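Local coordinates for protein Cyclo(L-leucyl-L-phenylalanyl) synthase (Streptomyces noursei, PDB 3OQV) that catalyses the ATP-independent formation of cyclodipeptides from aminoacyl-tRNAs, joining phenylalanyl and leucyl residues into the precursor of the antibacterial albonoursin, at residues A[40-44]-A[45-49]; A[229-232]-A[233-236]; A[155-158]-A[159-162]; A[52-56]-A[57-61]. All coordinates share one frame; numbering follows the deposited sequence.

Contact 1 of 4, residues A[40-44]-A[45-49]; sequences NSYFS and QKNTV
The carboxamide of Asn47 reaches back over the start of its own helix and donates from ND2 to the carbonyl oxygen of Tyr42, five residues earlier, at 2.8 Å. The acceptor lies within 1° of the amide plane of Asn47, and the N-H meets a lone pair of Tyr42 O in the carbonyl plane, so the bond fixes the rotation of the amide. Asn47 takes part a second time through its backbone: its N donates to Ser44 OG at 3.1 Å and 162°, the capping bond of a serine N-cap. Ser44 OG sits between its own backbone N and carbonyl carbon (chi1 65°), which turns it toward the first turn of helix 45-58. This helix is the first of the Rossmann fold, following strand 29-37, and the loop ahead of it carries Asn40, which probably binds substrate and may be critical in catalysis, as in related enzymes. Asn40 OD1 accepts from Tyr42 N at 3.0 Å, closing an Asx turn. Thr48 doubles up on the carbonyl of Ser44: its N donates to Ser44 O at 2.8 Å, nearly in line with the carbonyl, and its OG1 at 2.7 Å from above the plane. That hydroxyl also lies at the ring edge of Phe43, 3.5 Å from CD1. Beyond the turn, His203 stacks on Tyr42 and meets Phe43 edge-to-face.

Contact 2 of 4, residues A[229-232]-A[233-236]; sequences VVRP and QELA
Arg231 and Glu234 lie side by side and point the same way, joined by a salt bridge in which Arg231 NH1 donates to Glu234 OE1 at 3.1 Å, on the syn lone pair of that oxygen. The carboxylate sits at the edge of the guanidinium, with the two planes 81° apart, and the same nitrogen makes a weak second bond to OE2. The extended arginine chain, running from CG to NE, lays its CB, CG and CD along Glu234 OE1. A water ties the pair to the backbone, accepting from Arg231 N at 2.7 Å and donating to Val229 O and to Glu234 OE1. Among backbone bonds, Leu235 N donates to Arg231 O at 2.9 Å, and Ala236 N to Pro232 O. Arg231 is the N-cap of helix 232-238, which follows the edge strand 225-229 of the parallel Rossmann sheet. The apolar component is Val230 CG1, packed 3.6 Å from Leu235 CD1; Leu51 of helix 45-58 also touches Val230, and Met50 touches Leu235. Polar and apolar groups thus part company across the turn: the valine and leucine are buried, whereas the ion pair is exposed, where solvent would probably screen its attraction while the bridging water still links the carboxylate to the backbone.

Contact 3 of 4, residues A[155-158]-A[159-162]; sequences AVVM and NRPG
Val157 O accepts from both the backbone and the side chain of Arg160, where helix 143-158 of this Rossmann-fold enzyme gives way to the loop leading to helix 169-193. Arg160 N donates at 3.1 Å and Arg160 NH1 at 3.0 Å, the latter at 162°, and they approach the carbonyl plane from opposite faces. The oxygen lies 5° out of the guanidinium plane, at its edge. With CG placed between the backbone N and the carbonyl carbon (chi1 67°), the otherwise extended arginine folds back alongside Val157. Its other nitrogens are also engaged: NE forms a salt bridge with Asp78, the strongest polar partner of this side chain, and NH2 makes a weak bond to Gly166 O. A methionine in place of Arg160 would probably leave Asp78 without its cationic mate and Val157 O with the backbone donor alone from this residue. Asn159 supplies two weak bonds to preceding carbonyls, from N to Val156 O and from ND2 to Ala155 O, the second short but bent at 128°. Val156 packs on Tyr178 and Val179, residues that probably bind substrate, as in related enzymes. Besides its bond to Val157 O, Arg160 NH1 lies 3.6 Å from Val157 CG1.

Contact 4 of 4, residues A[52-56]-A[57-61]; sequences LQWAG and QRFER
Ala55 O is gripped by two backbone donors at the end of its helix, Phe59 N at 2.9 Å and Arg58 N at 3.0 Å, the first nearly in line with the carbonyl and the second from above its plane. The side chain of Arg58 folds back over Trp54, one turn earlier in the helix. Its guanidinium lies almost parallel to the indole, 7° between planes, and CD sits over the five-membered ring in a CH-pi contact, 3.6 Å from the centroid. Edge-on, NH1 donates to Trp54 O at 3.2 Å on a lone pair in the carbonyl plane, a bond that holds the guanidinium flat on the ring. Trp54 comes under it because CG is anti to the backbone N (chi1 -179°). A serine in place of Arg58 would probably uncover this face of the indole and deprive Trp54 O of its side-chain donor. Phe59 approaches the indole too, turning its edge toward the six-membered ring in an offset edge-to-face pair with centroids 6.0 Å apart and planes at 61°; its CD2 also lies 4.2 Å from Ala55 CB. Ala32 of strand 29-37 and Val199 of strand 198-202 touch Phe59. The arrangement belongs to the beta-alpha-beta unit of the Rossmann fold, at the point where helix 45-58 hands over to strand 59-67.

How the contacts relate
Contacts 1 and 4 occupy the two ends of helix 45-58: a serine N-cap with asparagine and threonine side chains donating to loop carbonyls at its start, an arginine laid on tryptophan at its finish. Contact 2 meets both, Pro232 packing on Tyr42 of contact 1 and Leu235 on Trp54 of contact 4, so that helix 232-238 lies against the first helix. Contacts 1 and 2 are partly buried, with a serine cap in the one and a salt bridge in the other, each beside apolar side chains, whereas contacts 3 and 4 are surface contacts whose arginines fold back onto carbonyls of the preceding helix. Contact 3 stands apart, its centre about 30 Å from that of contact 4 and across the centre of the chain.

Contact 1 of 4, residues A[40-44]-A[45-49]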
loop_
_atom_site.group_PDB
_atom_site.type_symbol
_atom_site.label_atom_id
_atom_site.label_comp_id
_atom_site.label_asym_id
_atom_site.label_seq_id
_atom_site.Cartn_x
_atom_site.Cartn_y
_atom_site.Cartn_z
ATOM N N ASN A 40 -3.510 8.436 0.677
ATOM C CA ASN A 40 -4.474 8.155 -0.397
ATOM C C ASN A 40 -5.895 8.602 -0.043
ATOM O O ASN A 40 -6.578 7.943 0.743
ATOM C CB ASN A 40 -4.468 6.660 -0.727
ATOM C CG ASN A 40 -5.486 6.286 -1.792
ATOM O OD1 ASN A 40 -6.253 7.132 -2.261
ATOM N ND2 ASN A 40 -5.503 5.007 -2.178
ATOM N N SER A 41 -6.330 9.737 -0.587
ATOM C CA SER A 41 -7.539 10.381 -0.075
ATOM C C SER A 41 -8.807 9.658 -0.540
ATOM O O SER A 41 -9.910 9.959 -0.084
ATOM C CB SER A 41 -7.581 11.865 -0.450
ATOM O OG SER A 41 -7.576 12.042 -1.853
ATOM N N TYR A 42 -8.634 8.663 -1.405
ATOM C CA TYR A 42 -9.694 7.716 -1.705
ATOM C C TYR A 42 -10.299 7.142 -0.435
ATOM O O TYR A 42 -11.503 6.896 -0.372
ATOM C CB TYR A 42 -9.161 6.585 -2.575
ATOM C CG TYR A 42 -9.420 6.788 -4.046
ATOM C CD1 TYR A 42 -8.438 7.314 -4.881
ATOM C CD2 TYR A 42 -10.647 6.443 -4.607
ATOM C CE1 TYR A 42 -8.672 7.488 -6.241
ATOM C CE2 TYR A 42 -10.889 6.613 -5.961
ATOM C CZ TYR A 42 -9.901 7.137 -6.770
ATOM O OH TYR A 42 -10.146 7.314 -8.110
ATOM N N PHE A 43 -9.457 6.921 0.572
ATOM C CA PHE A 43 -9.860 6.184 1.772
ATOM C C PHE A 43 -10.473 7.093 2.841
ATOM O O PHE A 43 -9.967 7.207 3.961
ATOM C CB PHE A 43 -8.695 5.349 2.327
ATOM C CG PHE A 43 -8.457 4.067 1.565
ATOM C CD1 PHE A 43 -9.312 2.987 1.713
ATOM C CD2 PHE A 43 -7.431 3.978 0.642
ATOM C CE1 PHE A 43 -9.107 1.806 0.986
ATOM C CE2 PHE A 43 -7.229 2.822 -0.097
ATOM C CZ PHE A 43 -8.062 1.728 0.085
ATOM N N SER A 44 -11.569 7.745 2.469
ATOM C CA SER A 44 -12.588 8.166 3.423
ATOM C C SER A 44 -13.265 6.968 4.085
ATOM O O SER A 44 -13.217 5.844 3.572
ATOM C CB SER A 44 -13.640 9.019 2.716
ATOM O OG SER A 44 -14.347 8.255 1.751
ATOM N N GLN A 45 -13.966 7.223 5.184
ATOM C CA GLN A 45 -14.786 6.186 5.790
ATOM C C GLN A 45 -15.788 5.611 4.796
ATOM O O GLN A 45 -15.908 4.390 4.666
ATOM C CB GLN A 45 -15.511 6.691 7.035
ATOM C CG GLN A 45 -16.234 5.577 7.780
ATOM C CD GLN A 45 -16.692 6.002 9.156
ATOM O OE1 GLN A 45 -16.166 6.958 9.729
ATOM N NE2 GLN A 45 -17.703 5.316 9.681
ATOM N N LYS A 46 -16.512 6.490 4.108
ATOM C CA LYS A 46 -17.493 6.053 3.125
ATOM C C LYS A 46 -16.889 5.086 2.116
ATOM O O LYS A 46 -17.448 4.022 1.855
ATOM C CB LYS A 46 -18.102 7.248 2.393
ATOM C CG LYS A 46 -19.352 6.905 1.605
ATOM C CD LYS A 46 -20.247 5.947 2.381
ATOM C CE LYS A 46 -21.651 5.885 1.786
ATOM N NZ LYS A 46 -22.386 7.174 1.948
ATOM N N ASN A 47 -15.752 5.461 1.541
ATOM C CA ASN A 47 -15.125 4.637 0.514
ATOM C C ASN A 47 -14.510 3.357 1.071
ATOM O O ASN A 47 -14.505 2.320 0.401
ATOM C CB ASN A 47 -14.081 5.437 -0.267
ATOM C CG ASN A 47 -14.710 6.364 -1.296
ATOM O OD1 ASN A 47 -15.866 6.191 -1.680
ATOM N ND2 ASN A 47 -13.944 7.341 -1.755
ATOM N N THR A 48 -13.981 3.441 2.288
ATOM C CA THR A 48 -13.439 2.271 2.965
ATOM C C THR A 48 -14.527 1.229 3.199
ATOM O O THR A 48 -14.366 0.057 2.836
ATOM C CB THR A 48 -12.765 2.647 4.302
ATOM O OG1 THR A 48 -11.772 3.650 4.061
ATOM C CG2 THR A 48 -12.096 1.425 4.922
ATOM N N VAL A 49 -15.668 1.680 3.712
ATOM C CA VAL A 49 -16.770 0.775 4.009
ATOM C C VAL A 49 -17.242 0.025 2.767
ATOM O O VAL A 49 -17.391 -1.199 2.796
ATOM C CB VAL A 49 -17.950 1.518 4.665
ATOM C CG1 VAL A 49 -19.174 0.625 4.737
ATOM C CG2 VAL A 49 -17.557 1.985 6.069
#

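Contact 2 of 4, residues A[229-232]-A[233-236]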
loop_
_atom_site.group_PDB
_atom_site.type_symbol
_atom_site.label_atom_id
_atom_site.label_comp_id
_atom_site.label_asym_id
_atom_site.label_seq_id
_atom_site.Cartn_x
_atom_site.Cartn_y
_atom_site.Cartn_z
ATOM N N VAL A 229 -8.425 -3.076 -10.413
ATOM C CA VAL A 229 -8.760 -1.663 -10.217
ATOM C C VAL A 229 -10.147 -1.534 -9.599
ATOM O O VAL A 229 -11.071 -2.243 -9.977
ATOM C CB VAL A 229 -8.661 -0.833 -11.522
ATOM C CG1 VAL A 229 -9.662 -1.328 -12.580
ATOM C CG2 VAL A 229 -8.873 0.655 -11.217
ATOM N N VAL A 230 -10.259 -0.714 -8.565
ATOM C CA VAL A 230 -11.548 -0.538 -7.918
ATOM C C VAL A 230 -12.024 0.890 -8.160
ATOM O O VAL A 230 -11.323 1.841 -7.833
ATOM C CB VAL A 230 -11.446 -0.846 -6.408
ATOM C CG1 VAL A 230 -12.678 -0.361 -5.691
ATOM C CG2 VAL A 230 -11.254 -2.353 -6.194
ATOM N N ARG A 231 -13.171 1.036 -8.818
ATOM C CA ARG A 231 -13.690 2.365 -9.127
ATOM C C ARG A 231 -14.964 2.624 -8.329
ATOM O O ARG A 231 -15.878 1.797 -8.327
ATOM C CB ARG A 231 -13.946 2.501 -10.636
ATOM C CG ARG A 231 -12.718 2.224 -11.517
ATOM C CD ARG A 231 -12.999 2.572 -12.982
ATOM N NE ARG A 231 -11.904 2.210 -13.882
ATOM C CZ ARG A 231 -11.881 1.096 -14.614
ATOM N NH1 ARG A 231 -12.862 0.216 -14.502
ATOM N NH2 ARG A 231 -10.874 0.854 -15.448
ATOM N N PRO A 232 -14.987 3.724 -7.559
ATOM C CA PRO A 232 -16.030 3.895 -6.552
ATOM C C PRO A 232 -17.436 3.806 -7.128
ATOM O O PRO A 232 -18.344 3.284 -6.475
ATOM C CB PRO A 232 -15.754 5.300 -6.015
ATOM C CG PRO A 232 -14.258 5.407 -6.077
ATOM C CD PRO A 232 -13.848 4.636 -7.327
ATOM N N GLN A 233 -17.621 4.296 -8.346
ATOM C CA GLN A 233 -18.944 4.254 -8.951
ATOM C C GLN A 233 -19.308 2.848 -9.423
ATOM O O GLN A 233 -20.484 2.488 -9.481
ATOM C CB GLN A 233 -19.056 5.272 -10.085
ATOM C CG GLN A 233 -19.218 6.706 -9.587
ATOM C CD GLN A 233 -20.381 6.866 -8.612
ATOM O OE1 GLN A 233 -21.541 6.617 -8.960
ATOM N NE2 GLN A 233 -20.076 7.294 -7.387
ATOM N N GLU A 234 -18.294 2.041 -9.717
ATOM C CA GLU A 234 -18.512 0.636 -10.044
ATOM C C GLU A 234 -18.794 -0.196 -8.798
ATOM O O GLU A 234 -19.586 -1.139 -8.835
ATOM C CB GLU A 234 -17.322 0.065 -10.828
ATOM C CG GLU A 234 -17.369 0.411 -12.313
ATOM C CD GLU A 234 -16.055 0.154 -13.043
ATOM O OE1 GLU A 234 -15.072 -0.290 -12.401
ATOM O OE2 GLU A 234 -16.013 0.385 -14.276
ATOM N N LEU A 235 -18.149 0.162 -7.691
ATOM C CA LEU A 235 -18.548 -0.346 -6.388
ATOM C C LEU A 235 -20.026 -0.073 -6.146
ATOM O O LEU A 235 -20.821 -1.001 -6.005
ATOM C CB LEU A 235 -17.706 0.290 -5.282
ATOM C CG LEU A 235 -16.279 -0.240 -5.135
ATOM C CD1 LEU A 235 -15.689 0.157 -3.789
ATOM C CD2 LEU A 235 -16.252 -1.747 -5.307
ATOM N N ALA A 236 -20.390 1.206 -6.121
ATOM C CA ALA A 236 -21.766 1.609 -5.844
ATOM C C ALA A 236 -22.706 1.011 -6.879
ATOM O O ALA A 236 -23.813 0.580 -6.555
ATOM C CB ALA A 236 -21.881 3.127 -5.833
HETATM O O HOH W 1 -13.821 -0.999 -10.406
#

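Contact 3 of 4, residues A[155-158]-A[159-162]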
loop_
_atom_site.group_PDB
_atom_site.type_symbol
_atom_site.label_atom_id
_atom_site.label_comp_id
_atom_site.label_asym_id
_atom_site.label_seq_id
_atom_site.Cartn_x
_atom_site.Cartn_y
_atom_site.Cartn_z
ATOM N N ALA A 155 6.165 8.853 -8.445
ATOM C CA ALA A 155 4.740 9.053 -8.203
ATOM C C ALA A 155 4.446 9.314 -6.733
ATOM O O ALA A 155 3.656 10.191 -6.409
ATOM C CB ALA A 155 3.913 7.869 -8.728
ATOM N N VAL A 156 5.092 8.565 -5.840
ATOM C CA VAL A 156 4.941 8.805 -4.410
ATOM C C VAL A 156 5.408 10.214 -4.050
ATOM O O VAL A 156 4.714 10.946 -3.340
ATOM C CB VAL A 156 5.753 7.788 -3.569
ATOM C CG1 VAL A 156 5.780 8.209 -2.105
ATOM C CG2 VAL A 156 5.191 6.370 -3.730
ATOM N N VAL A 157 6.590 10.586 -4.534
ATOM C CA VAL A 157 7.156 11.887 -4.213
ATOM C C VAL A 157 6.252 12.993 -4.740
ATOM O O VAL A 157 5.866 13.902 -4.004
ATOM C CB VAL A 157 8.573 12.060 -4.817
ATOM C CG1 VAL A 157 9.000 13.514 -4.731
ATOM C CG2 VAL A 157 9.574 11.178 -4.073
ATOM N N MET A 158 5.887 12.888 -6.013
ATOM C CA MET A 158 5.220 13.986 -6.698
ATOM C C MET A 158 3.812 14.172 -6.153
ATOM O O MET A 158 3.185 15.207 -6.361
ATOM C CB MET A 158 5.192 13.746 -8.209
ATOM C CG MET A 158 6.566 13.866 -8.874
ATOM S SD MET A 158 7.281 15.533 -8.781
ATOM C CE MET A 158 5.790 16.526 -8.631
ATOM N N ASN A 159 3.357 13.201 -5.374
ATOM C CA ASN A 159 1.988 13.212 -4.884
ATOM C C ASN A 159 1.908 13.255 -3.365
ATOM O O ASN A 159 0.834 13.082 -2.789
ATOM C CB ASN A 159 1.205 12.017 -5.440
ATOM C CG ASN A 159 1.021 12.088 -6.955
ATOM O OD1 ASN A 159 0.486 13.068 -7.481
ATOM N ND2 ASN A 159 1.484 11.058 -7.661
ATOM N N ARG A 160 3.034 13.563 -2.731
ATOM C CA ARG A 160 3.140 13.542 -1.272
ATOM C C ARG A 160 2.311 14.639 -0.616
ATOM O O ARG A 160 2.095 15.707 -1.201
ATOM C CB ARG A 160 4.602 13.679 -0.840
ATOM C CG ARG A 160 5.213 15.039 -1.173
ATOM C CD ARG A 160 6.723 15.021 -1.012
ATOM N NE ARG A 160 7.301 16.362 -1.065
ATOM C CZ ARG A 160 7.610 16.992 -2.190
ATOM N NH1 ARG A 160 7.353 16.419 -3.358
ATOM N NH2 ARG A 160 8.173 18.196 -2.150
ATOM N N PRO A 161 1.864 14.388 0.619
ATOM C CA PRO A 161 1.217 15.376 1.484
ATOM C C PRO A 161 2.032 16.658 1.589
ATOM O O PRO A 161 3.257 16.606 1.512
ATOM C CB PRO A 161 1.190 14.673 2.844
ATOM C CG PRO A 161 1.185 13.212 2.505
ATOM C CD PRO A 161 2.055 13.094 1.300
ATOM N N GLY A 162 1.352 17.788 1.777
ATOM C CA GLY A 162 1.979 18.992 2.324
ATOM C C GLY A 162 2.405 19.976 1.247
ATOM O O GLY A 162 2.069 19.810 0.075
#

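Contact 4 of 4, residues A[52-56]-A[57-61]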
loop_
_atom_site.group_PDB
_atom_site.type_symbol
_atom_site.label_atom_id
_atom_site.label_comp_id
_atom_site.label_asym_id
_atom_site.label_seq_id
_atom_site.Cartn_x
_atom_site.Cartn_y
_atom_site.Cartn_z
ATOM N N LEU A 52 -14.507 -2.544 1.735
ATOM C CA LEU A 52 -14.555 -3.672 2.657
ATOM C C LEU A 52 -15.724 -4.608 2.361
ATOM O O LEU A 52 -15.572 -5.834 2.383
ATOM C CB LEU A 52 -14.629 -3.184 4.106
ATOM C CG LEU A 52 -13.360 -2.547 4.667
ATOM C CD1 LEU A 52 -13.593 -1.995 6.076
ATOM C CD2 LEU A 52 -12.222 -3.565 4.658
ATOM N N GLN A 53 -16.892 -4.032 2.089
ATOM C CA GLN A 53 -18.080 -4.828 1.819
ATOM C C GLN A 53 -17.909 -5.574 0.501
ATOM O O GLN A 53 -18.196 -6.766 0.400
ATOM C CB GLN A 53 -19.314 -3.928 1.743
ATOM C CG GLN A 53 -19.756 -3.366 3.083
ATOM C CD GLN A 53 -20.902 -2.381 2.946
ATOM O OE1 GLN A 53 -20.824 -1.421 2.176
ATOM N NE2 GLN A 53 -21.974 -2.612 3.697
ATOM N N TRP A 54 -17.435 -4.855 -0.505
ATOM C CA TRP A 54 -17.163 -5.444 -1.802
ATOM C C TRP A 54 -16.236 -6.647 -1.674
ATOM O O TRP A 54 -16.500 -7.703 -2.248
ATOM C CB TRP A 54 -16.542 -4.400 -2.725
ATOM C CG TRP A 54 -16.239 -4.915 -4.097
ATOM C CD1 TRP A 54 -17.106 -5.020 -5.146
ATOM C CD2 TRP A 54 -14.963 -5.345 -4.585
ATOM N NE1 TRP A 54 -16.449 -5.509 -6.254
ATOM C CE2 TRP A 54 -15.137 -5.732 -5.929
ATOM C CE3 TRP A 54 -13.693 -5.455 -4.009
ATOM C CZ2 TRP A 54 -14.086 -6.214 -6.709
ATOM C CZ3 TRP A 54 -12.656 -5.942 -4.782
ATOM C CH2 TRP A 54 -12.852 -6.290 -6.123
ATOM N N ALA A 55 -15.156 -6.488 -0.913
ATOM C CA ALA A 55 -14.162 -7.549 -0.777
ATOM C C ALA A 55 -14.690 -8.687 0.082
ATOM O O ALA A 55 -14.486 -9.863 -0.238
ATOM C CB ALA A 55 -12.868 -7.006 -0.195
ATOM N N GLY A 56 -15.374 -8.332 1.167
ATOM C CA GLY A 56 -16.027 -9.312 2.027
ATOM C C GLY A 56 -16.958 -10.249 1.277
ATOM O O GLY A 56 -17.216 -11.370 1.728
ATOM N N GLN A 57 -17.482 -9.793 0.144
ATOM C CA GLN A 57 -18.411 -10.615 -0.631
ATOM C C GLN A 57 -17.707 -11.479 -1.667
ATOM O O GLN A 57 -18.262 -12.472 -2.130
ATOM C CB GLN A 57 -19.469 -9.752 -1.312
ATOM C CG GLN A 57 -20.672 -9.460 -0.444
ATOM C CD GLN A 57 -21.246 -8.083 -0.708
ATOM O OE1 GLN A 57 -21.413 -7.680 -1.861
ATOM N NE2 GLN A 57 -21.529 -7.342 0.360
ATOM N N ARG A 58 -16.492 -11.094 -2.043
ATOM C CA ARG A 58 -15.839 -11.678 -3.207
ATOM C C ARG A 58 -14.665 -12.583 -2.832
ATOM O O ARG A 58 -14.243 -13.415 -3.634
ATOM C CB ARG A 58 -15.396 -10.582 -4.182
ATOM C CG ARG A 58 -16.512 -9.592 -4.503
ATOM C CD ARG A 58 -16.259 -8.827 -5.775
ATOM N NE ARG A 58 -17.514 -8.565 -6.480
ATOM C CZ ARG A 58 -18.615 -8.107 -5.892
ATOM N NH1 ARG A 58 -18.606 -7.813 -4.594
ATOM N NH2 ARG A 58 -19.706 -7.890 -6.610
ATOM N N PHE A 59 -14.176 -12.455 -1.603
ATOM C CA PHE A 59 -12.917 -13.101 -1.217
ATOM C C PHE A 59 -13.043 -13.844 0.110
ATOM O O PHE A 59 -13.685 -13.366 1.045
ATOM C CB PHE A 59 -11.767 -12.083 -1.165
ATOM C CG PHE A 59 -11.465 -11.454 -2.489
ATOM C CD1 PHE A 59 -10.713 -12.137 -3.443
ATOM C CD2 PHE A 59 -12.007 -10.222 -2.823
ATOM C CE1 PHE A 59 -10.474 -11.584 -4.691
ATOM C CE2 PHE A 59 -11.777 -9.662 -4.062
ATOM C CZ PHE A 59 -11.011 -10.343 -5.005
ATOM N N GLU A 60 -12.461 -15.039 0.153
ATOM C CA GLU A 60 -12.399 -15.854 1.366
ATOM C C GLU A 60 -11.640 -15.167 2.492
ATOM O O GLU A 60 -12.054 -15.223 3.649
ATOM C CB GLU A 60 -11.738 -17.204 1.055
ATOM N N ARG A 61 -10.508 -14.554 2.155
ATOM C CA ARG A 61 -9.699 -13.833 3.130
ATOM C C ARG A 61 -9.349 -12.453 2.598
ATOM O O ARG A 61 -9.157 -12.272 1.402
ATOM C CB ARG A 61 -8.404 -14.602 3.418
ATOM C CG ARG A 61 -8.614 -16.076 3.738
ATOM C CD ARG A 61 -7.284 -16.816 3.876
ATOM N NE ARG A 61 -6.362 -16.128 4.775
ATOM C CZ ARG A 61 -6.381 -16.239 6.101
ATOM N NH1 ARG A 61 -7.288 -17.006 6.694
ATOM N NH2 ARG A 61 -5.505 -15.560 6.838
#